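Local coordinates for putative uncharacterized protein (Bacteroides thetaiotaomicron, PDB 2RBK), which probably acts as a magnesium-dependent phosphatase of the haloacid dehalogenase superfamily, captured here with a vanadium oxide and magnesium in its active site, at residues S138-E141 against A142-K145; I192-I195 against I196-F199; G200-L203 against E204-M207. One frame throughout, in Å; residues are numbered along the deposited sequence. Where two conformers were deposited one is given.

Contact 1. Residues S138-E141 against A142-K145; sequences SFEE and ASNK
Ser138 caps the short helix 139-143, and Ala142, Ser143 and Asn144 donate back to the carbonyls of the preceding turn. As N-cap, Ser138 accepts through OG from Glu141 N at 2.9 Å, while its carbonyl O takes a nearly straight bond from Ala142 N. One turn on, Ser143 OG donates to Glu140 O over 2.8 Å, coming in 26° away from the carbonyl plane. Its chi1 of 88° sets the hydroxyl between backbone N and carbonyl carbon, where it can turn back on the preceding turn. The Glu140 chain bends at chi2, bringing OE1 to 3.5 Å from Ser143 OG, and its carboxylate plane is almost parallel to the Asn144 amide. Glu141 O receives Asn144 N from above its carbonyl plane. In the conformer modelled here Lys145 reaches Glu108 in a salt bridge. On the inner face, Phe139 packs against helix 87-100 and strands 104-107 and 112-115, with Ala142 touching the two strands. A serine N-cap whose side chain accepts from the N-H three residues on is the classical start of such a short helix, here packed on a three-stranded antiparallel sheet and helix 87-100.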
# COMPACT_ATOMS: atom_id res chain seq x y z
N SER A 138 6.49 13.44 20.07
CA SER A 138 7.90 13.19 20.27
C SER A 138 8.26 11.78 19.90
O SER A 138 7.47 10.84 20.00
CB SER A 138 8.32 13.48 21.70
OG SER A 138 7.76 12.47 22.55
N PHE A 139 9.55 11.57 19.55
CA PHE A 139 10.07 10.24 19.35
C PHE A 139 9.91 9.40 20.61
O PHE A 139 9.66 8.20 20.52
CB PHE A 139 11.52 10.25 18.92
CG PHE A 139 11.76 10.44 17.44
CD1 PHE A 139 12.32 11.59 16.93
CD2 PHE A 139 11.41 9.43 16.55
CE1 PHE A 139 12.55 11.69 15.59
CE2 PHE A 139 11.67 9.54 15.22
CZ PHE A 139 12.24 10.71 14.73
N GLU A 140 10.10 10.01 21.79
CA GLU A 140 9.94 9.29 23.02
C GLU A 140 8.54 8.70 23.14
O GLU A 140 8.34 7.51 23.44
CB GLU A 140 10.31 10.16 24.24
CG GLU A 140 10.29 9.36 25.52
CD GLU A 140 11.46 8.43 25.69
OE1 GLU A 140 11.36 7.23 25.34
OE2 GLU A 140 12.50 8.96 26.20
N GLU A 141 7.56 9.55 22.91
CA GLU A 141 6.20 9.04 23.02
C GLU A 141 5.93 7.98 21.96
O GLU A 141 5.31 6.95 22.23
CB GLU A 141 5.20 10.17 22.80
CG GLU A 141 4.95 11.01 23.96
CD GLU A 141 3.76 11.96 23.89
OE1 GLU A 141 2.88 11.85 22.99
OE2 GLU A 141 3.74 12.84 24.71
N ALA A 142 6.34 8.22 20.73
CA ALA A 142 6.17 7.21 19.67
C ALA A 142 6.81 5.89 19.98
O ALA A 142 6.29 4.77 19.67
CB ALA A 142 6.77 7.78 18.39
N SER A 143 7.97 5.93 20.62
CA SER A 143 8.71 4.69 20.83
C SER A 143 7.97 3.77 21.79
O SER A 143 8.35 2.59 21.83
CB SER A 143 10.08 5.20 21.32
OG SER A 143 10.06 5.37 22.73
N ASN A 144 6.98 4.26 22.49
CA ASN A 144 6.23 3.47 23.45
C ASN A 144 4.87 3.00 22.98
O ASN A 144 4.16 2.32 23.76
CB ASN A 144 6.05 4.26 24.78
CG ASN A 144 7.45 4.43 25.40
OD1 ASN A 144 8.21 3.42 25.40
ND2 ASN A 144 7.69 5.62 25.91
N LYS A 145 4.44 3.32 21.80
CA LYS A 145 3.15 3.01 21.21
C LYS A 145 3.14 1.58 20.69
O LYS A 145 4.15 1.04 20.31
CB LYS A 145 2.87 3.96 20.03
CG LYS A 145 2.70 5.46 20.47
CD LYS A 145 2.45 6.33 19.25
CE LYS A 145 2.11 7.77 19.64
NZ LYS A 145 0.66 7.87 19.96
O HOH W 1 1.07 10.63 21.98

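Contact 2. Residues I192-I195 against I196-F199; sequences IDEI and IRHF
Successive i to i+4 backbone bonds, from Ile196 N to Ile192 O through Phe199 N to Ile195 O, carry the last turns of helix 188-199. On one flank Glu194 and Arg197 lie side by side and form a salt bridge. The arginine grips side-on, NE and NH2 both reaching the single oxygen Glu194 OE1, each at 2.9 Å. That oxygen lies in the guanidinium plane, whereas the carboxylate is turned 49° from it; NH2 meets the oxygen nearly end-on and NE comes from above the carboxylate. A bend at chi3 of 63° folds the arginine back to its partner, and Glu194 OE2 has a second cation in Lys190. The other flank is apolar and faces the central sheet of the Rossmann-like HAD core: Ile192, Ile195 and Ile196 all touch Phe6 of strand 4-7. Here Ile192 CG2 and Ile196 CG2 approach to 4.2 Å. The CG1 branch of Ile196 stands between backbone N and carbonyl carbon (chi1 69°), 3.4 Å from Ile192 O. Ile195 and Phe199 run alongside each other, the isoleucine CG2 4.2 Å from CD1 of the phenylalanine. The edge of the Phe199 ring is also turned to Ile195 O, which lies near the ring plane 3.4 Å from CD1.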
# COMPACT_ATOMS: atom_id res chain seq x y z
N ILE A 192 -3.48 -10.51 0.55
CA ILE A 192 -4.25 -11.32 -0.38
C ILE A 192 -4.71 -12.59 0.27
O ILE A 192 -5.86 -12.99 0.19
CB ILE A 192 -3.44 -11.63 -1.68
CG1 ILE A 192 -3.34 -10.35 -2.51
CG2 ILE A 192 -4.08 -12.77 -2.43
CD1 ILE A 192 -2.58 -10.49 -3.83
N ASP A 193 -3.79 -13.26 0.98
CA ASP A 193 -4.13 -14.53 1.61
C ASP A 193 -5.27 -14.36 2.60
O ASP A 193 -6.16 -15.19 2.68
CB ASP A 193 -2.91 -15.10 2.32
CG ASP A 193 -1.84 -15.62 1.39
OD1 ASP A 193 -2.18 -15.84 0.18
OD2 ASP A 193 -0.71 -15.81 1.90
N GLU A 194 -5.24 -13.28 3.38
CA GLU A 194 -6.29 -13.05 4.39
C GLU A 194 -7.62 -12.75 3.73
O GLU A 194 -8.65 -13.28 4.14
CB GLU A 194 -5.84 -11.95 5.34
CG GLU A 194 -4.64 -12.36 6.19
CD GLU A 194 -4.94 -13.51 7.13
OE1 GLU A 194 -6.11 -13.63 7.57
OE2 GLU A 194 -4.01 -14.30 7.43
N ILE A 195 -7.62 -11.91 2.71
CA ILE A 195 -8.87 -11.58 2.04
C ILE A 195 -9.48 -12.83 1.39
O ILE A 195 -10.67 -13.09 1.53
CB ILE A 195 -8.66 -10.50 0.99
CG1 ILE A 195 -8.37 -9.11 1.65
CG2 ILE A 195 -9.78 -10.41 -0.04
CD1 ILE A 195 -9.58 -8.44 2.27
N ILE A 196 -8.67 -13.61 0.66
CA ILE A 196 -9.27 -14.72 -0.06
C ILE A 196 -9.73 -15.80 0.95
O ILE A 196 -10.73 -16.47 0.64
CB ILE A 196 -8.36 -15.29 -1.18
CG1 ILE A 196 -7.14 -16.01 -0.67
CG2 ILE A 196 -8.08 -14.18 -2.18
CD1 ILE A 196 -6.24 -16.51 -1.80
N ARG A 197 -9.03 -15.96 2.07
CA ARG A 197 -9.48 -16.87 3.16
C ARG A 197 -10.88 -16.47 3.56
O ARG A 197 -11.76 -17.32 3.75
CB ARG A 197 -8.51 -16.76 4.35
CG ARG A 197 -8.85 -17.47 5.63
CD ARG A 197 -7.97 -17.19 6.83
NE ARG A 197 -8.02 -15.78 7.24
CZ ARG A 197 -9.00 -15.22 7.86
NH1 ARG A 197 -10.06 -15.96 8.19
NH2 ARG A 197 -8.96 -13.91 8.19
N HIS A 198 -11.15 -15.16 3.74
CA HIS A 198 -12.46 -14.72 4.19
C HIS A 198 -13.57 -15.01 3.19
O HIS A 198 -14.71 -15.34 3.57
CB HIS A 198 -12.34 -13.21 4.47
CG HIS A 198 -13.57 -12.60 5.00
ND1 HIS A 198 -13.91 -12.68 6.32
CD2 HIS A 198 -14.55 -11.86 4.40
CE1 HIS A 198 -15.03 -12.03 6.49
NE2 HIS A 198 -15.46 -11.52 5.36
N PHE A 199 -13.27 -14.88 1.90
CA PHE A 199 -14.24 -15.04 0.85
C PHE A 199 -14.28 -16.45 0.25
O PHE A 199 -15.14 -16.72 -0.57
CB PHE A 199 -14.04 -14.04 -0.30
CG PHE A 199 -14.49 -12.64 0.06
CD1 PHE A 199 -13.66 -11.72 0.69
CD2 PHE A 199 -15.78 -12.26 -0.25
CE1 PHE A 199 -14.14 -10.46 1.00
CE2 PHE A 199 -16.25 -10.98 0.09
CZ PHE A 199 -15.39 -10.10 0.70

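Contact 3. Residues G200-L203 against E204-M207; sequences GIKL and EETM
Glu205 reaches back across Lys202, its side chain crossing those of Lys202 and Ile201 at a slant, in the connection that leads from helix 188-199 to strand 206-210 of the HAD core. With CG anti to the carbonyl carbon (chi1 -60°) and the chain extended beyond it, the carboxylate comes to the backbone of Lys202: OE2 accepts a nearly straight bond from Lys202 N at 2.9 Å, on its anti side and 31° out of the carboxylate plane. A water donates to the same OE2 and to Gly200 O. In return Glu205 N donates to Lys202 O, while Glu205 CB packs 4.0 Å from Ile201 CG2. Were Glu205 replaced by alanine, Lys202 N would probably lose its carboxylate acceptor and the water one of its two, leaving the loop less firmly held. Leu203 and Thr206 likewise lie at a slant, Leu203 CD1 being 3.8 Å from Thr206 OG1. Thr206 points toward the turn and OG1 also accepts from Ala223 N. Leu203 O takes two bonds from the threonine: N arrives from above the carbonyl plane, and OG1, 2.7 Å away, lies in that plane on a lone pair.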
# COMPACT_ATOMS: atom_id res chain seq x y z
N GLY A 200 -13.45 -17.36 0.63
CA GLY A 200 -13.43 -18.70 0.01
C GLY A 200 -12.90 -18.69 -1.42
O GLY A 200 -13.22 -19.64 -2.18
N ILE A 201 -12.14 -17.70 -1.78
CA ILE A 201 -11.54 -17.58 -3.11
C ILE A 201 -10.19 -18.27 -3.11
O ILE A 201 -9.48 -18.19 -2.12
CB ILE A 201 -11.49 -16.10 -3.51
CG1 ILE A 201 -12.91 -15.56 -3.69
CG2 ILE A 201 -10.63 -15.85 -4.74
CD1 ILE A 201 -13.03 -14.07 -3.93
N LYS A 202 -9.86 -18.96 -4.21
CA LYS A 202 -8.59 -19.60 -4.31
C LYS A 202 -7.53 -18.66 -4.87
O LYS A 202 -7.85 -17.75 -5.64
CB LYS A 202 -8.65 -20.84 -5.21
CG LYS A 202 -9.64 -21.90 -4.79
CD LYS A 202 -9.38 -22.45 -3.44
CE LYS A 202 -8.17 -23.20 -3.07
NZ LYS A 202 -8.52 -23.97 -1.79
N LEU A 203 -6.27 -18.91 -4.48
CA LEU A 203 -5.18 -18.06 -5.00
C LEU A 203 -5.16 -18.07 -6.53
O LEU A 203 -4.84 -17.04 -7.18
CB LEU A 203 -3.85 -18.56 -4.46
CG LEU A 203 -2.65 -17.65 -4.76
CD1 LEU A 203 -2.82 -16.29 -4.14
CD2 LEU A 203 -1.37 -18.33 -4.28
N GLU A 204 -5.53 -19.19 -7.13
CA GLU A 204 -5.50 -19.32 -8.58
C GLU A 204 -6.57 -18.47 -9.25
O GLU A 204 -6.59 -18.38 -10.50
CB GLU A 204 -5.62 -20.82 -8.92
CG GLU A 204 -4.54 -21.77 -8.45
CD GLU A 204 -4.17 -21.81 -6.97
OE1 GLU A 204 -5.20 -21.94 -6.24
OE2 GLU A 204 -2.90 -21.55 -6.70
N GLU A 205 -7.44 -17.81 -8.50
CA GLU A 205 -8.53 -16.96 -8.98
C GLU A 205 -8.27 -15.49 -8.69
O GLU A 205 -9.21 -14.67 -8.67
CB GLU A 205 -9.84 -17.42 -8.33
CG GLU A 205 -10.24 -18.85 -8.63
CD GLU A 205 -11.37 -19.40 -7.76
OE1 GLU A 205 -12.17 -20.20 -8.31
OE2 GLU A 205 -11.54 -19.10 -6.51
N THR A 206 -7.01 -15.09 -8.44
CA THR A 206 -6.67 -13.73 -8.07
C THR A 206 -5.92 -13.00 -9.17
O THR A 206 -5.16 -13.61 -9.95
CB THR A 206 -5.81 -13.71 -6.79
OG1 THR A 206 -4.58 -14.40 -6.98
CG2 THR A 206 -6.58 -14.32 -5.63
N MET A 207 -6.05 -11.68 -9.19
CA MET A 207 -5.31 -10.80 -10.07
C MET A 207 -4.91 -9.57 -9.27
O MET A 207 -5.75 -8.99 -8.58
CB MET A 207 -6.17 -10.40 -11.26
CG MET A 207 -5.45 -9.54 -12.31
SD MET A 207 -6.48 -9.17 -13.74
CE MET A 207 -6.46 -10.77 -14.56
O HOH W 2 -13.34 -20.42 -4.93

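Contacts 2 and 3 are consecutive along the chain, their centres 9 Å apart: helix 188-199 runs through the loop into strand 206-210. Ile196 joins them, its O probably bonded to Ile201 N at 3.1 Å, its CG2 3.8 Å from Thr206 CG2. Contact 1 is remote, its centre 33 Å from that of contact 2 and 40 Å from that of contact 3. None of the three forms the active site: the Ile192 side chain remains about 13 Å from the bound vanadium oxide and about 14 Å from the magnesium ion. The side chains of Ile192 and Thr206 each come within about 4 Å of that of Ala222, which binds a second magnesium in another structure of this protein, absent from this chain.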